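Local atomic coordinates of alkylhydroperoxidase AhpD core: uncharacterized peroxidase-related protein (Ralstonia eutropha, PDB entry 2PRR), a protein that is of unknown function but probably acts as a peroxidase-related oxidoreductase of the AhpD-like carboxymuconolactone decarboxylase family. Residues 7-12 / 178-182; 96-100 / 187-192; 23-28 / 52-57. All coordinates share one frame; numbering follows the deposited sequence.

Contact 1 of 3, residues 7-12 / 178-182; sequences HPISRY and TIGMR
Residues 7-12 run past residues 178-182 in roughly opposite directions, 148° apart end to end, and two backbone hydrogen bonds join them: Arg11 N gives a short one to Ile179 O (2.6 Å), and Arg182 N gives a more bent one to Ile9 O (3.1 Å). Ile9 O also receives a CA-H...O contact from Met181 CA, while the carbonyl of Gly180 lies close by as a second acceptor without a bond between them. At the outer end the guanidinium of Arg182 lies flat on the His7 imidazole, planes 2° apart and centres 4.0 Å apart, NH1 standing over CG of the ring and NH2 near CD2. CG of Arg182 stands opposite the backbone N (chi1 -170°) and the chain stays extended as far as NE, long enough to pass the Pro8 carbonyl and reach His7. A water links Pro8 O to Arg182 NH1, and Asp119 of a third subunit forms a salt bridge with NH2, so the stacked cation has a water and a carboxylate as further partners. The two segments thus fasten the N-terminal loop to the C-terminal end of helix 156-179, where Gly180 leaves the helix with positive phi. Ser10 OG accepts from Tyr12 N at 2.9 Å in an ST turn, and Ile179 CD1 packs against the same hydroxyl. Ile179 CG2 meets Tyr12 CD1 at 3.8 Å, the two side chains crossing at about a right angle. Beyond them Arg11 reaches a second subunit, forming salt bridges to its Glu143 and Asp156, and Tyr12 OH bonds to the Asp156 carbonyl of that subunit.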
loop_
_atom_site.group_PDB
_atom_site.type_symbol
_atom_site.label_atom_id
_atom_site.label_comp_id
_atom_site.label_asym_id
_atom_site.label_seq_id
_atom_site.Cartn_x
_atom_site.Cartn_y
_atom_site.Cartn_z
ATOM N N HIS D 7 -27.303 -15.096 -17.191
ATOM C CA HIS D 7 -26.083 -15.355 -16.423
ATOM C C HIS D 7 -26.468 -15.650 -14.971
ATOM O O HIS D 7 -27.483 -15.143 -14.491
ATOM C CB HIS D 7 -25.183 -14.122 -16.391
ATOM C CG HIS D 7 -24.550 -13.783 -17.697
ATOM N ND1 HIS D 7 -23.280 -14.205 -18.035
ATOM C CD2 HIS D 7 -24.989 -13.036 -18.735
ATOM C CE1 HIS D 7 -22.973 -13.745 -19.234
ATOM N NE2 HIS D 7 -23.992 -13.033 -19.680
ATOM N N PRO D 8 -25.651 -16.439 -14.255
ATOM C CA PRO D 8 -25.963 -16.680 -12.844
ATOM C C PRO D 8 -25.881 -15.375 -12.041
ATOM O O PRO D 8 -25.092 -14.493 -12.397
ATOM C CB PRO D 8 -24.897 -17.685 -12.399
ATOM C CG PRO D 8 -23.847 -17.656 -13.432
ATOM C CD PRO D 8 -24.438 -17.146 -14.696
ATOM N N ILE D 9 -26.731 -15.223 -11.018
ATOM C CA ILE D 9 -26.730 -14.003 -10.193
ATOM C C ILE D 9 -25.997 -14.171 -8.855
ATOM O O ILE D 9 -25.756 -13.195 -8.154
ATOM C CB ILE D 9 -28.146 -13.454 -9.977
ATOM C CG1 ILE D 9 -29.029 -14.416 -9.174
ATOM C CG2 ILE D 9 -28.809 -13.205 -11.307
ATOM C CD1 ILE D 9 -30.454 -13.899 -8.905
ATOM N N SER D 10 -25.632 -15.404 -8.516
ATOM C CA SER D 10 -24.942 -15.717 -7.271
ATOM C C SER D 10 -24.187 -17.003 -7.479
ATOM O O SER D 10 -24.535 -17.751 -8.373
ATOM C CB SER D 10 -25.987 -15.925 -6.185
ATOM O OG SER D 10 -25.413 -16.341 -4.964
ATOM N N ARG D 11 -23.128 -17.262 -6.705
ATOM C CA ARG D 11 -22.471 -18.579 -6.753
ATOM C C ARG D 11 -23.257 -19.537 -5.839
ATOM O O ARG D 11 -23.002 -20.724 -5.837
ATOM C CB ARG D 11 -21.012 -18.548 -6.320
ATOM C CG ARG D 11 -20.835 -18.303 -4.891
ATOM C CD ARG D 11 -19.423 -18.460 -4.414
ATOM N NE ARG D 11 -18.801 -19.751 -4.709
ATOM C CZ ARG D 11 -19.141 -20.917 -4.155
ATOM N NH1 ARG D 11 -20.157 -21.036 -3.296
ATOM N NH2 ARG D 11 -18.472 -22.001 -4.507
ATOM N N TYR D 12 -24.193 -18.985 -5.052
ATOM C CA TYR D 12 -25.049 -19.720 -4.104
ATOM C C TYR D 12 -26.427 -19.913 -4.661
ATOM O O TYR D 12 -26.825 -19.167 -5.540
ATOM C CB TYR D 12 -25.174 -18.954 -2.763
ATOM C CG TYR D 12 -23.934 -19.074 -1.937
ATOM C CD1 TYR D 12 -22.866 -18.217 -2.131
ATOM C CD2 TYR D 12 -23.807 -20.088 -1.006
ATOM C CE1 TYR D 12 -21.703 -18.347 -1.395
ATOM C CE2 TYR D 12 -22.644 -20.227 -0.258
ATOM C CZ TYR D 12 -21.601 -19.350 -0.454
ATOM O OH TYR D 12 -20.441 -19.495 0.285
ATOM N N THR D 178 -18.445 -11.515 -2.249
ATOM C CA THR D 178 -18.179 -12.909 -1.890
ATOM C C THR D 178 -19.058 -13.898 -2.662
ATOM O O THR D 178 -18.567 -14.940 -3.106
ATOM C CB THR D 178 -18.321 -13.157 -0.384
ATOM O OG1 THR D 178 -17.387 -12.345 0.344
ATOM C CG2 THR D 178 -18.048 -14.605 -0.071
ATOM N N ILE D 179 -20.339 -13.572 -2.830
ATOM C CA ILE D 179 -21.278 -14.478 -3.493
ATOM C C ILE D 179 -21.382 -14.300 -5.033
ATOM O O ILE D 179 -22.044 -15.093 -5.713
ATOM C CB ILE D 179 -22.718 -14.404 -2.835
ATOM C CG1 ILE D 179 -23.458 -13.126 -3.180
ATOM C CG2 ILE D 179 -22.660 -14.536 -1.307
ATOM C CD1 ILE D 179 -24.955 -13.217 -2.804
ATOM N N GLY D 180 -20.733 -13.269 -5.571
ATOM C CA GLY D 180 -20.771 -12.980 -6.990
ATOM C C GLY D 180 -22.093 -12.363 -7.352
ATOM O O GLY D 180 -22.679 -12.667 -8.417
HETATM N N MSE D 181 -22.573 -11.479 -6.489
HETATM C CA MSE D 181 -23.885 -10.886 -6.703
HETATM C C MSE D 181 -23.841 -10.070 -7.997
HETATM O O MSE D 181 -22.949 -9.237 -8.186
HETATM C CB MSE D 181 -24.293 -10.060 -5.505
HETATM C CG MSE D 181 -25.809 -9.761 -5.481
HETATM SE SE MSE D 181 -26.045 -8.471 -4.234
HETATM C CE MSE D 181 -25.784 -9.568 -2.783
ATOM N N ARG D 182 -24.786 -10.353 -8.901
ATOM C CA ARG D 182 -24.812 -9.758 -10.235
ATOM C C ARG D 182 -25.839 -8.640 -10.399
ATOM O O ARG D 182 -27.048 -8.853 -10.178
ATOM C CB ARG D 182 -25.084 -10.840 -11.288
ATOM C CG ARG D 182 -24.903 -10.355 -12.722
ATOM C CD ARG D 182 -25.480 -11.304 -13.783
ATOM N NE ARG D 182 -25.453 -10.659 -15.103
ATOM C CZ ARG D 182 -24.407 -10.664 -15.934
ATOM N NH1 ARG D 182 -23.294 -11.323 -15.659
ATOM N NH2 ARG D 182 -24.488 -10.014 -17.082
HETATM O O HOH W 1 -22.832 -13.749 -13.472
#

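Contact 2 of 3, residues 96-100 / 187-192; sequences AILRI and FFLMGR
Arg99 reaches from helix 88-102 to the carbonyl of Met190 and grips that one oxygen side-on with two nitrogens, NE at 3.1 Å and NH2 at 3.0 Å. Met190 O lies 7° out of the guanidinium plane, so the pair of bonds fixes the rotation of the flat group. A bend at chi3 (-63°) turns the guanidinium back over the start of its own helical turn, with Ala96 N above one face and Arg192 CZ above the other. The two guanidinium groups stack with centres 3.7 Å apart and planes at 24°. Arg192 is itself steered by its NE, which donates to Phe188 O at 2.7 Å, and its NH1 forms a salt bridge with Asp109. The backbones come closest where Gly191, in the type II turn from Leu189 to Arg192, passes Ile100. Without a side chain and with positive phi in the turn, Gly191 lets the backbones approach, its CA 4.9 Å from Ile100 CA. Ala96 CB fits beside this turn, touching Phe187 O at 3.3 Å, with the Phe187 ring and the selenium of Met190 more distant. Against this tight centre the edge at Ile100 is looser: the residue is exposed, and its CD1 reaches Met190 CG at 3.9 Å. The contact clips the chain's C-terminal turn to helix 88-102. Asp109, salt-bridged to Arg192 NH1 and weakly paired at long range with Arg99, probably makes the stack of cations favourable, together with the carbonyls of Met190 and Phe188 at the guanidinium edges.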
loop_
_atom_site.group_PDB
_atom_site.type_symbol
_atom_site.label_atom_id
_atom_site.label_comp_id
_atom_site.label_asym_id
_atom_site.label_seq_id
_atom_site.Cartn_x
_atom_site.Cartn_y
_atom_site.Cartn_z
ATOM N N ALA D 96 -27.259 3.877 -10.676
ATOM C CA ALA D 96 -28.553 4.052 -11.339
ATOM C C ALA D 96 -29.471 4.892 -10.486
ATOM O O ALA D 96 -30.047 5.851 -10.947
ATOM C CB ALA D 96 -29.187 2.706 -11.616
ATOM N N ILE D 97 -29.532 4.555 -9.214
ATOM C CA ILE D 97 -30.382 5.224 -8.243
ATOM C C ILE D 97 -29.888 6.645 -7.986
ATOM O O ILE D 97 -30.687 7.547 -7.834
ATOM C CB ILE D 97 -30.442 4.414 -6.947
ATOM C CG1 ILE D 97 -30.966 2.991 -7.229
ATOM C CG2 ILE D 97 -31.346 5.102 -5.933
ATOM C CD1 ILE D 97 -30.636 1.984 -6.154
ATOM N N LEU D 98 -28.566 6.833 -7.925
ATOM C CA LEU D 98 -27.969 8.163 -7.779
ATOM C C LEU D 98 -28.336 9.077 -8.956
ATOM O O LEU D 98 -28.671 10.247 -8.758
ATOM C CB LEU D 98 -26.445 8.038 -7.676
ATOM C CG LEU D 98 -25.611 9.305 -7.770
ATOM C CD1 LEU D 98 -26.080 10.356 -6.836
ATOM C CD2 LEU D 98 -24.143 8.942 -7.528
ATOM N N ARG D 99 -28.253 8.548 -10.176
ATOM C CA ARG D 99 -28.604 9.306 -11.383
ATOM C C ARG D 99 -30.065 9.709 -11.386
ATOM O O ARG D 99 -30.395 10.816 -11.740
ATOM C CB ARG D 99 -28.302 8.514 -12.657
ATOM C CG ARG D 99 -26.793 8.392 -12.964
ATOM C CD ARG D 99 -26.593 7.803 -14.325
ATOM N NE ARG D 99 -27.103 6.439 -14.449
ATOM C CZ ARG D 99 -26.374 5.356 -14.220
ATOM N NH1 ARG D 99 -25.099 5.456 -13.846
ATOM N NH2 ARG D 99 -26.910 4.163 -14.362
ATOM N N ILE D 100 -30.921 8.791 -10.993
ATOM C CA ILE D 100 -32.356 9.046 -10.901
ATOM C C ILE D 100 -32.676 10.126 -9.867
ATOM O O ILE D 100 -33.437 11.046 -10.159
ATOM C CB ILE D 100 -33.104 7.761 -10.484
ATOM C CG1 ILE D 100 -33.031 6.685 -11.570
ATOM C CG2 ILE D 100 -34.574 8.053 -10.154
ATOM C CD1 ILE D 100 -33.920 6.935 -12.757
ATOM N N PHE D 187 -30.282 -1.704 -14.368
ATOM C CA PHE D 187 -29.509 -0.663 -13.688
ATOM C C PHE D 187 -28.495 0.053 -14.580
ATOM O O PHE D 187 -28.306 1.262 -14.427
ATOM C CB PHE D 187 -28.755 -1.225 -12.473
ATOM C CG PHE D 187 -29.642 -1.639 -11.331
ATOM C CD1 PHE D 187 -30.563 -0.744 -10.786
ATOM C CD2 PHE D 187 -29.489 -2.882 -10.738
ATOM C CE1 PHE D 187 -31.349 -1.101 -9.727
ATOM C CE2 PHE D 187 -30.280 -3.250 -9.673
ATOM C CZ PHE D 187 -31.227 -2.354 -9.170
ATOM N N PHE D 188 -27.848 -0.695 -15.486
ATOM C CA PHE D 188 -26.779 -0.169 -16.359
ATOM C C PHE D 188 -27.240 1.013 -17.218
ATOM O O PHE D 188 -26.503 1.960 -17.417
ATOM C CB PHE D 188 -26.206 -1.271 -17.264
ATOM C CG PHE D 188 -25.310 -2.298 -16.564
ATOM C CD1 PHE D 188 -25.844 -3.356 -15.880
ATOM C CD2 PHE D 188 -23.930 -2.254 -16.710
ATOM C CE1 PHE D 188 -25.034 -4.329 -15.285
ATOM C CE2 PHE D 188 -23.090 -3.223 -16.117
ATOM C CZ PHE D 188 -23.629 -4.252 -15.409
ATOM N N LEU D 189 -28.480 0.969 -17.685
ATOM C CA LEU D 189 -29.034 2.009 -18.556
ATOM C C LEU D 189 -29.948 3.046 -17.860
ATOM O O LEU D 189 -30.150 4.145 -18.368
ATOM C CB LEU D 189 -29.797 1.302 -19.689
ATOM C CG LEU D 189 -30.393 2.105 -20.841
ATOM C CD1 LEU D 189 -29.431 3.143 -21.442
ATOM C CD2 LEU D 189 -30.843 1.108 -21.907
HETATM N N MSE D 190 -30.487 2.679 -16.708
HETATM C CA MSE D 190 -31.402 3.515 -15.930
HETATM C C MSE D 190 -30.810 4.836 -15.437
HETATM O O MSE D 190 -29.752 4.850 -14.812
HETATM C CB MSE D 190 -31.861 2.688 -14.738
HETATM C CG MSE D 190 -32.776 3.346 -13.752
HETATM SE SE MSE D 190 -33.125 2.058 -12.356
HETATM C CE MSE D 190 -33.931 0.644 -13.389
ATOM N N GLY D 191 -31.512 5.939 -15.706
ATOM C CA GLY D 191 -31.054 7.281 -15.310
ATOM C C GLY D 191 -30.050 7.988 -16.230
ATOM O O GLY D 191 -29.638 9.121 -15.953
ATOM N N ARG D 192 -29.659 7.341 -17.323
ATOM C CA ARG D 192 -28.705 7.915 -18.263
ATOM C C ARG D 192 -29.363 8.857 -19.291
ATOM O O ARG D 192 -28.686 9.680 -19.905
ATOM C CB ARG D 192 -27.924 6.804 -18.957
ATOM C CG ARG D 192 -27.186 5.912 -17.994
ATOM C CD ARG D 192 -26.184 5.042 -18.724
ATOM N NE ARG D 192 -25.262 4.350 -17.821
ATOM C CZ ARG D 192 -24.241 4.930 -17.184
ATOM N NH1 ARG D 192 -23.990 6.228 -17.335
ATOM N NH2 ARG D 192 -23.462 4.200 -16.390
#

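Contact 3 of 3, residues 23-28 / 52-57; sequences DIRQRI and FRAFFA
Asp23 turns its carboxylate between its own backbone N and carbonyl carbon (chi1 58°), while Arg53, extended from CG to NE, stretches back across to meet it. The result is a salt bridge with carboxylate and guanidinium planes nearly coplanar. Arg53 NE bonds to the syn lone pair of Asp23 OD2 at 2.6 Å; the second link, NH2 to OD1, is weak at 3.4 Å. Ile24 CD1 lies over one face of the same guanidinium, bringing the apolar layer up against the ion pair. Further in, Ile24 lays CG2 on the Phe52 ring, 3.9 Å from the centroid and 21° off the normal, a CH-pi contact, and CG1 touches the rim at CD1. The far face of that ring is covered by Phe56 CD2. The axes of segments 23-28 and 52-57, on helices 22-35 and 49-63, pass 11.4 Å apart at 42°, a wide spacing spanned by the Phe52 ring and by Arg27. One turn further along, Arg27 reaches across: its CD passes Phe52 CE1 at 3.8 Å, and its guanidinium then lies over Phe56 CB, with CZ only 3.3 Å from that carbon. A water accepts weakly from Arg27 NH2 and donates to Arg53 O. Asp60 forms a salt bridge with Arg27 NH1, and Asp50 does the same for Arg53 NH1. The chemistry implies that two helices of this helical fold meet through an apolar core of Ile24, Phe52 and Phe56 with ion pairs along one side, where the acids probably stabilise the arginine charges.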
loop_
_atom_site.group_PDB
_atom_site.type_symbol
_atom_site.label_atom_id
_atom_site.label_comp_id
_atom_site.label_asym_id
_atom_site.label_seq_id
_atom_site.Cartn_x
_atom_site.Cartn_y
_atom_site.Cartn_z
ATOM N N ASP D 23 -43.423 -12.677 4.655
ATOM C CA ASP D 23 -42.894 -11.322 4.941
ATOM C C ASP D 23 -41.831 -10.911 3.909
ATOM O O ASP D 23 -41.858 -9.790 3.391
ATOM C CB ASP D 23 -42.374 -11.167 6.391
ATOM C CG ASP D 23 -41.264 -12.159 6.767
ATOM O OD1 ASP D 23 -41.203 -13.264 6.198
ATOM O OD2 ASP D 23 -40.463 -11.835 7.677
ATOM N N ILE D 24 -40.932 -11.854 3.618
ATOM C CA ILE D 24 -39.884 -11.714 2.611
ATOM C C ILE D 24 -40.534 -11.642 1.234
ATOM O O ILE D 24 -40.230 -10.735 0.461
ATOM C CB ILE D 24 -38.898 -12.912 2.663
ATOM C CG1 ILE D 24 -38.100 -12.854 3.975
ATOM C CG2 ILE D 24 -37.997 -12.931 1.423
ATOM C CD1 ILE D 24 -37.188 -14.020 4.184
ATOM N N ARG D 25 -41.428 -12.586 0.925
ATOM C CA ARG D 25 -42.142 -12.550 -0.355
ATOM C C ARG D 25 -42.829 -11.200 -0.594
ATOM O O ARG D 25 -42.835 -10.701 -1.723
ATOM C CB ARG D 25 -43.205 -13.636 -0.437
ATOM C CG ARG D 25 -42.712 -15.073 -0.501
ATOM C CD ARG D 25 -43.847 -16.070 -0.852
ATOM N NE ARG D 25 -44.413 -15.795 -2.187
ATOM C CZ ARG D 25 -45.465 -15.007 -2.461
ATOM N NH1 ARG D 25 -46.163 -14.385 -1.503
ATOM N NH2 ARG D 25 -45.828 -14.838 -3.729
ATOM N N GLN D 26 -43.402 -10.616 0.462
ATOM C CA GLN D 26 -44.124 -9.335 0.352
ATOM C C GLN D 26 -43.170 -8.151 0.102
ATOM O O GLN D 26 -43.506 -7.219 -0.630
ATOM C CB GLN D 26 -45.021 -9.100 1.596
ATOM C CG GLN D 26 -45.844 -7.790 1.592
ATOM N N ARG D 27 -41.984 -8.182 0.705
ATOM C CA ARG D 27 -41.004 -7.120 0.485
ATOM C C ARG D 27 -40.519 -7.179 -0.966
ATOM O O ARG D 27 -40.380 -6.140 -1.621
ATOM C CB ARG D 27 -39.831 -7.245 1.445
ATOM C CG ARG D 27 -38.759 -6.188 1.232
ATOM C CD ARG D 27 -37.536 -6.500 2.045
ATOM N NE ARG D 27 -37.668 -6.107 3.438
ATOM C CZ ARG D 27 -37.415 -4.886 3.901
ATOM N NH1 ARG D 27 -37.060 -3.891 3.085
ATOM N NH2 ARG D 27 -37.532 -4.659 5.202
ATOM N N ILE D 28 -40.270 -8.393 -1.458
ATOM C CA ILE D 28 -39.858 -8.613 -2.848
ATOM C C ILE D 28 -40.956 -8.167 -3.827
ATOM O O ILE D 28 -40.671 -7.546 -4.853
ATOM C CB ILE D 28 -39.488 -10.094 -3.105
ATOM C CG1 ILE D 28 -38.235 -10.471 -2.304
ATOM C CG2 ILE D 28 -39.257 -10.356 -4.593
ATOM C CD1 ILE D 28 -37.888 -11.949 -2.375
ATOM N N PHE D 52 -31.379 -11.733 5.518
ATOM C CA PHE D 52 -32.205 -10.908 4.653
ATOM C C PHE D 52 -33.026 -9.912 5.487
ATOM O O PHE D 52 -33.044 -8.717 5.203
ATOM C CB PHE D 52 -33.155 -11.839 3.876
ATOM C CG PHE D 52 -34.119 -11.138 2.995
ATOM C CD1 PHE D 52 -35.269 -10.570 3.517
ATOM C CD2 PHE D 52 -33.920 -11.091 1.636
ATOM C CE1 PHE D 52 -36.161 -9.938 2.719
ATOM C CE2 PHE D 52 -34.828 -10.453 0.831
ATOM C CZ PHE D 52 -35.958 -9.875 1.384
ATOM N N ARG D 53 -33.704 -10.399 6.518
ATOM C CA ARG D 53 -34.553 -9.510 7.323
ATOM C C ARG D 53 -33.724 -8.449 8.032
ATOM O O ARG D 53 -34.102 -7.271 8.080
ATOM C CB ARG D 53 -35.401 -10.300 8.335
ATOM C CG ARG D 53 -36.463 -11.204 7.700
ATOM C CD ARG D 53 -37.319 -11.916 8.739
ATOM N NE ARG D 53 -38.165 -12.976 8.154
ATOM C CZ ARG D 53 -37.927 -14.288 8.236
ATOM N NH1 ARG D 53 -36.841 -14.776 8.844
ATOM N NH2 ARG D 53 -38.778 -15.127 7.665
ATOM N N ALA D 54 -32.589 -8.869 8.576
ATOM C CA ALA D 54 -31.722 -7.961 9.314
ATOM C C ALA D 54 -31.015 -6.951 8.392
ATOM O O ALA D 54 -30.738 -5.811 8.791
ATOM C CB ALA D 54 -30.709 -8.765 10.131
ATOM N N PHE D 55 -30.710 -7.374 7.173
ATOM C CA PHE D 55 -30.054 -6.518 6.184
ATOM C C PHE D 55 -31.002 -5.402 5.780
ATOM O O PHE D 55 -30.676 -4.219 5.893
ATOM C CB PHE D 55 -29.673 -7.362 4.947
ATOM C CG PHE D 55 -28.890 -6.619 3.880
ATOM C CD1 PHE D 55 -29.536 -5.928 2.872
ATOM C CD2 PHE D 55 -27.498 -6.654 3.872
ATOM C CE1 PHE D 55 -28.828 -5.266 1.904
ATOM C CE2 PHE D 55 -26.783 -6.004 2.905
ATOM C CZ PHE D 55 -27.439 -5.310 1.918
ATOM N N PHE D 56 -32.180 -5.775 5.308
ATOM C CA PHE D 56 -33.103 -4.758 4.831
ATOM C C PHE D 56 -33.613 -3.838 5.908
ATOM O O PHE D 56 -33.820 -2.667 5.669
ATOM C CB PHE D 56 -34.189 -5.361 3.953
ATOM C CG PHE D 56 -33.658 -5.822 2.643
ATOM C CD1 PHE D 56 -33.355 -4.900 1.654
ATOM C CD2 PHE D 56 -33.375 -7.151 2.416
ATOM C CE1 PHE D 56 -32.812 -5.310 0.475
ATOM C CE2 PHE D 56 -32.840 -7.561 1.226
ATOM C CZ PHE D 56 -32.561 -6.643 0.258
ATOM N N ALA D 57 -33.754 -4.342 7.113
ATOM C CA ALA D 57 -34.135 -3.485 8.217
ATOM C C ALA D 57 -33.049 -2.462 8.506
ATOM O O ALA D 57 -33.342 -1.308 8.816
ATOM C CB ALA D 57 -34.427 -4.313 9.442
HETATM O O HOH W 2 -36.521 -6.850 7.420
#

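Contact 2 is the most buried of the three and lies closest to the centre of the chain, whereas contacts 1 and 3 are partly buried and sit farther out. Only contact 3 packs one regular helix on another; contacts 1 and 2 each tie a terminal part of the chain to a helix or its end, and helices 156-179 and 185-189, which supply one side of each, follow one another in sequence. Arginine stacks flat in contacts 1 and 2, its aspartates coming from outside; in contact 3 an arginine-aspartate pair itself crosses the interface. Backbone-to-backbone hydrogen bonds join the segments of contact 1 alone. Contacts 1 and 2 both touch the third subunit, contacts 1 and 3 the second.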